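PDB 5K5D: ParB domain protein nuclease from Sulfolobus solfataricus, which probably takes part in DNA partition as an archaeal ParB-like protein, its N-terminal domain being related to that of bacterial ParB proteins. Local coordinates for residues D121-K125 / L162-I168; Y173-K178 / K192-A196. The protein carries 4 engineered substitutions. All blocks are in the same frame, centred on the assembly; numbering follows the deposited sequence.

Contact 1 and contact 2 lie about 14 Å apart, centre to centre, and follow each other along the chain. Contact 1 sets the turn of hairpin 159-161/167-169 against helix 109-128. Strand 167-169 runs on into helix 170-180, which contact 2 pairs with helix 189-201. The two contacts also touch. Asp121 OD1 is 2.8 Å from Tyr173 OH, a probable hydrogen bond, and Ile168 CD1 packs against both Tyr173 and Ile176. Ala124 meets Ile176 as well. Helix 109-128, the hairpin and the two later helices thus pack as one unit. Helix 109-128 also links it to the ParB-like N-terminal part, through a salt bridge from Arg122 to Glu24 and contacts with helix 90-99.

Contact 1 of 2, residues D121-K125 / L162-I168; sequences DRIAK and LDDGTTI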
loop_
_atom_site.group_PDB
_atom_site.type_symbol
_atom_site.label_atom_id
_atom_site.label_comp_id
_atom_site.label_asym_id
_atom_site.label_seq_id
_atom_site.Cartn_x
_atom_site.Cartn_y
_atom_site.Cartn_z
ATOM N N ASP B 121 5.461 3.041 -4.334
ATOM C CA ASP B 121 5.441 3.252 -5.778
ATOM C C ASP B 121 5.398 4.734 -6.136
ATOM O O ASP B 121 6.039 5.158 -7.097
ATOM C CB ASP B 121 4.229 2.549 -6.405
ATOM C CG ASP B 121 4.428 1.048 -6.555
ATOM O OD1 ASP B 121 5.349 0.486 -5.920
ATOM O OD2 ASP B 121 3.652 0.428 -7.307
ATOM N N ARG B 122 4.631 5.515 -5.376
ATOM C CA ARG B 122 4.529 6.953 -5.621
ATOM C C ARG B 122 5.861 7.621 -5.321
ATOM O O ARG B 122 6.366 8.415 -6.117
ATOM C CB ARG B 122 3.448 7.599 -4.754
ATOM C CG ARG B 122 2.057 6.999 -4.870
ATOM C CD ARG B 122 1.561 6.968 -6.300
ATOM N NE ARG B 122 0.100 7.001 -6.359
ATOM C CZ ARG B 122 -0.689 5.944 -6.190
ATOM N NH1 ARG B 122 -0.165 4.748 -5.942
ATOM N NH2 ARG B 122 -2.005 6.084 -6.268
ATOM N N ILE B 123 6.419 7.292 -4.161
ATOM C CA ILE B 123 7.681 7.875 -3.728
ATOM C C ILE B 123 8.805 7.546 -4.709
ATOM O O ILE B 123 9.726 8.340 -4.906
ATOM C CB ILE B 123 8.072 7.389 -2.316
ATOM C CG1 ILE B 123 7.065 7.891 -1.278
ATOM C CG2 ILE B 123 9.479 7.841 -1.962
ATOM C CD1 ILE B 123 7.028 9.385 -1.142
ATOM N N ALA B 124 8.723 6.374 -5.328
ATOM C CA ALA B 124 9.739 5.946 -6.283
ATOM C C ALA B 124 9.744 6.850 -7.509
ATOM O O ALA B 124 10.802 7.270 -7.973
ATOM C CB ALA B 124 9.515 4.497 -6.688
ATOM N N LYS B 125 8.555 7.149 -8.026
ATOM C CA LYS B 125 8.414 8.031 -9.177
ATOM C C LYS B 125 8.834 9.456 -8.827
ATOM O O LYS B 125 9.367 10.180 -9.667
ATOM C CB LYS B 125 6.974 8.020 -9.679
ATOM C CG LYS B 125 6.433 6.638 -10.016
ATOM C CD LYS B 125 4.990 6.741 -10.476
ATOM C CE LYS B 125 4.410 5.393 -10.869
ATOM N NZ LYS B 125 2.985 5.539 -11.281
ATOM N N LEU B 162 7.487 0.732 -13.635
ATOM C CA LEU B 162 6.152 1.210 -13.298
ATOM C C LEU B 162 5.475 1.803 -14.527
ATOM O O LEU B 162 6.091 1.932 -15.584
ATOM C CB LEU B 162 6.224 2.241 -12.171
ATOM C CG LEU B 162 7.114 1.850 -10.987
ATOM C CD1 LEU B 162 7.176 2.972 -9.960
ATOM C CD2 LEU B 162 6.639 0.548 -10.346
ATOM N N ASP B 163 4.209 2.170 -14.378
ATOM C CA ASP B 163 3.415 2.652 -15.502
ATOM C C ASP B 163 3.721 4.107 -15.851
ATOM O O ASP B 163 2.827 4.864 -16.228
ATOM C CB ASP B 163 1.926 2.502 -15.190
ATOM C CG ASP B 163 1.471 3.431 -14.078
ATOM O OD1 ASP B 163 2.306 3.790 -13.219
ATOM O OD2 ASP B 163 0.280 3.810 -14.065
ATOM N N ASP B 164 4.984 4.499 -15.728
ATOM C CA ASP B 164 5.387 5.868 -16.026
ATOM C C ASP B 164 6.813 5.894 -16.556
ATOM O O ASP B 164 7.340 6.955 -16.892
ATOM C CB ASP B 164 5.299 6.738 -14.772
ATOM C CG ASP B 164 6.423 6.456 -13.797
ATOM O OD1 ASP B 164 6.889 7.407 -13.136
ATOM O OD2 ASP B 164 6.847 5.282 -13.699
ATOM N N GLY B 165 7.440 4.723 -16.613
ATOM C CA GLY B 165 8.805 4.614 -17.091
ATOM C C GLY B 165 9.820 4.568 -15.966
ATOM O O GLY B 165 10.988 4.238 -16.182
ATOM N N THR B 166 9.381 4.906 -14.759
ATOM C CA THR B 166 10.253 4.832 -13.594
ATOM C C THR B 166 10.669 3.388 -13.363
ATOM O O THR B 166 9.822 2.523 -13.134
ATOM C CB THR B 166 9.554 5.366 -12.324
ATOM O OG1 THR B 166 9.327 6.776 -12.454
ATOM C CG2 THR B 166 10.410 5.114 -11.097
ATOM N N THR B 167 11.968 3.123 -13.442
ATOM C CA THR B 167 12.482 1.788 -13.150
ATOM C C THR B 167 13.215 1.802 -11.820
ATOM O O THR B 167 13.735 2.835 -11.403
ATOM C CB THR B 167 13.425 1.267 -14.254
ATOM O OG1 THR B 167 14.496 2.197 -14.448
ATOM C CG2 THR B 167 12.667 1.089 -15.561
ATOM N N ILE B 168 13.259 0.651 -11.159
ATOM C CA ILE B 168 13.882 0.567 -9.848
ATOM C C ILE B 168 14.224 -0.874 -9.488
ATOM O O ILE B 168 13.592 -1.808 -9.970
ATOM C CB ILE B 168 12.967 1.185 -8.770
ATOM C CG1 ILE B 168 13.668 1.205 -7.409
ATOM C CG2 ILE B 168 11.630 0.449 -8.707
ATOM C CD1 ILE B 168 12.895 1.942 -6.334
#
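The turn of the beta hairpin 159-161/167-169 lays Leu162, Asp163, Asp164 and Thr166 along Lys125, near the C-terminal end of helix 109-128. Lys125 has CG beside its own backbone N (chi1 -55°), and the chain is extended from there on. It therefore runs along the turn until NZ reaches Asp163. Lys125 NZ donates to Asp163 OD1 at 2.7 Å, on the syn lone pair, and the two side chains cross at about a right angle. This is a salt bridge. Asp164 sits beside the methylene part of the same lysine, with OD1 3.2 Å from Lys125 CG. Its charge lies near that of NZ but makes no salt bridge with it.

Asp164 also orders the turn itself. Its OD2 accepts from Thr166 N at 2.8 Å, from well above the carboxylate plane (59°), and closes an Asx turn. Thr166 OG1 donates to the other oxygen, Asp164 OD1, so both carboxylate oxygens are engaged by one threonine.

The apolar side of the contact lies deeper. Leu162 CD1 touches Lys125 CG at 3.7 Å and approaches Asp121 O. With an alanine in place of Lys125, Asp163 would probably be left without its cationic mate and a gap would open beside Asp164 and Leu162. The carboxylate of Asp121 is engaged elsewhere, in a salt bridge with Arg199. Ala124 CB meets Leu162 CD1 and Ile168 CD1, each at 4.3 Å. The methyl CG2 of Thr166 rests 3.8 Å from Ala124 O.

Contact 2 of 2, residues Y173-K178 / K192-A196; sequences YERILK and KRKMA
Tyr173 and Met195 both carry CG anti to the backbone N (chi1 -165° and -161°); a further bend about chi2 of Met195 turns its selenium toward the ring. Met195 is present as selenomethionine. Its SE stands at the edge of the Tyr173 ring, near the ring plane, 4.2 Å from CE1. The last bend, about chi3, carries Met195 CE to Leu177 CD2, at 4.0 Å. Helices 170-180 and 189-201 form a roughly antiparallel helical hairpin here, their local axes 9.2 Å apart and at 141°. Ala196 is the small residue where the backbones come near: its CB lies 3.6 Å from Glu174 CB. About one turn on from Glu174, Leu177 CD1 packs against Ala196 CB and lies 3.2 Å from Lys192 O. The aliphatic part of Lys192 lies along Leu177 and Lys178, while its NZ turns to Asp181 in a salt bridge and to Asn184, both in the link between the helices. On the more exposed side, Glu174 OE2 packs on Arg193 CG at 3.3 Å. No N-H of the Arg193 guanidinium points at that oxygen, and NE has a long, weak ion pair with Glu155.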
loop_
_atom_site.group_PDB
_atom_site.type_symbol
_atom_site.label_atom_id
_atom_site.label_comp_id
_atom_site.label_asym_id
_atom_site.label_seq_id
_atom_site.Cartn_x
_atom_site.Cartn_y
_atom_site.Cartn_z
ATOM N N TYR B 173 13.892 -0.111 -3.853
ATOM C CA TYR B 173 12.513 -0.206 -3.378
ATOM C C TYR B 173 12.460 -0.591 -1.900
ATOM O O TYR B 173 11.678 -0.034 -1.132
ATOM C CB TYR B 173 11.715 -1.215 -4.206
ATOM C CG TYR B 173 10.217 -1.103 -4.020
ATOM C CD1 TYR B 173 9.543 -1.908 -3.108
ATOM C CD2 TYR B 173 9.476 -0.188 -4.757
ATOM C CE1 TYR B 173 8.170 -1.804 -2.940
ATOM C CE2 TYR B 173 8.106 -0.074 -4.596
ATOM C CZ TYR B 173 7.460 -0.884 -3.687
ATOM O OH TYR B 173 6.099 -0.764 -3.533
ATOM N N GLU B 174 13.293 -1.549 -1.507
ATOM C CA GLU B 174 13.339 -1.987 -0.120
ATOM C C GLU B 174 13.824 -0.876 0.807
ATOM O O GLU B 174 13.317 -0.721 1.918
ATOM C CB GLU B 174 14.237 -3.215 0.028
ATOM C CG GLU B 174 14.331 -3.738 1.446
ATOM C CD GLU B 174 15.323 -4.876 1.575
ATOM O OE1 GLU B 174 16.118 -4.868 2.540
ATOM O OE2 GLU B 174 15.307 -5.776 0.710
ATOM N N ARG B 175 14.810 -0.111 0.354
ATOM C CA ARG B 175 15.349 0.973 1.164
ATOM C C ARG B 175 14.276 2.031 1.356
ATOM O O ARG B 175 14.177 2.653 2.414
ATOM C CB ARG B 175 16.593 1.580 0.511
ATOM C CG ARG B 175 16.358 2.926 -0.162
ATOM C CD ARG B 175 17.629 3.459 -0.813
ATOM N NE ARG B 175 18.234 2.479 -1.712
ATOM C CZ ARG B 175 18.864 2.784 -2.842
ATOM N NH1 ARG B 175 18.968 4.050 -3.224
ATOM N NH2 ARG B 175 19.385 1.824 -3.592
ATOM N N ILE B 176 13.466 2.223 0.320
ATOM C CA ILE B 176 12.356 3.160 0.381
ATOM C C ILE B 176 11.351 2.734 1.447
ATOM O O ILE B 176 10.856 3.562 2.209
ATOM C CB ILE B 176 11.658 3.283 -0.980
ATOM C CG1 ILE B 176 12.576 4.006 -1.968
ATOM C CG2 ILE B 176 10.338 4.012 -0.834
ATOM C CD1 ILE B 176 11.903 4.396 -3.259
ATOM N N LEU B 177 11.066 1.436 1.501
ATOM C CA LEU B 177 10.185 0.885 2.520
ATOM C C LEU B 177 10.706 1.201 3.911
ATOM O O LEU B 177 9.961 1.682 4.768
ATOM C CB LEU B 177 10.061 -0.628 2.364
ATOM C CG LEU B 177 9.515 -1.113 1.026
ATOM C CD1 LEU B 177 9.454 -2.638 0.992
ATOM C CD2 LEU B 177 8.151 -0.496 0.777
ATOM N N LYS B 178 11.987 0.918 4.135
ATOM C CA LYS B 178 12.593 1.152 5.439
ATOM C C LYS B 178 12.433 2.608 5.860
ATOM O O LYS B 178 12.063 2.894 6.998
ATOM C CB LYS B 178 14.066 0.733 5.450
ATOM C CG LYS B 178 14.276 -0.773 5.505
ATOM C CD LYS B 178 15.737 -1.134 5.744
ATOM C CE LYS B 178 16.634 -0.584 4.641
ATOM N NZ LYS B 178 18.056 -1.014 4.795
ATOM N N LYS B 192 9.406 -6.583 4.869
ATOM C CA LYS B 192 9.732 -5.529 3.912
ATOM C C LYS B 192 10.607 -6.076 2.796
ATOM O O LYS B 192 10.545 -5.611 1.657
ATOM C CB LYS B 192 10.456 -4.366 4.590
ATOM C CG LYS B 192 9.607 -3.566 5.558
ATOM C CD LYS B 192 10.398 -2.404 6.126
ATOM C CE LYS B 192 9.643 -1.718 7.238
ATOM N NZ LYS B 192 9.514 -2.606 8.425
ATOM N N ARG B 193 11.428 -7.063 3.127
ATOM C CA ARG B 193 12.353 -7.622 2.156
ATOM C C ARG B 193 11.623 -8.607 1.257
ATOM O O ARG B 193 11.846 -8.641 0.047
ATOM C CB ARG B 193 13.528 -8.295 2.861
ATOM C CG ARG B 193 14.625 -8.730 1.917
ATOM C CD ARG B 193 15.819 -9.280 2.669
ATOM N NE ARG B 193 16.768 -9.906 1.757
ATOM C CZ ARG B 193 16.700 -11.177 1.376
ATOM N NH1 ARG B 193 15.728 -11.955 1.834
ATOM N NH2 ARG B 193 17.602 -11.668 0.539
ATOM N N LYS B 194 10.746 -9.403 1.865
ATOM C CA LYS B 194 9.894 -10.324 1.126
ATOM C C LYS B 194 9.024 -9.553 0.151
ATOM O O LYS B 194 8.910 -9.917 -1.017
ATOM C CB LYS B 194 8.997 -11.117 2.080
ATOM C CG LYS B 194 9.690 -12.249 2.805
ATOM C CD LYS B 194 8.772 -12.847 3.856
ATOM C CE LYS B 194 9.436 -14.005 4.588
ATOM N NZ LYS B 194 8.644 -14.429 5.777
HETATM N N MSE B 195 8.402 -8.487 0.643
HETATM C CA MSE B 195 7.511 -7.691 -0.187
HETATM C C MSE B 195 8.279 -7.035 -1.323
HETATM O O MSE B 195 7.811 -7.008 -2.460
HETATM C CB MSE B 195 6.782 -6.636 0.646
HETATM C CG MSE B 195 5.530 -6.102 -0.036
HETATM SE SE MSE B 195 5.672 -4.257 -0.655
HETATM C CE MSE B 195 5.366 -3.363 1.043
ATOM N N ALA B 196 9.467 -6.521 -1.011
ATOM C CA ALA B 196 10.289 -5.837 -2.002
ATOM C C ALA B 196 10.709 -6.775 -3.129
ATOM O O ALA B 196 10.638 -6.416 -4.307
ATOM C CB ALA B 196 11.508 -5.209 -1.344
#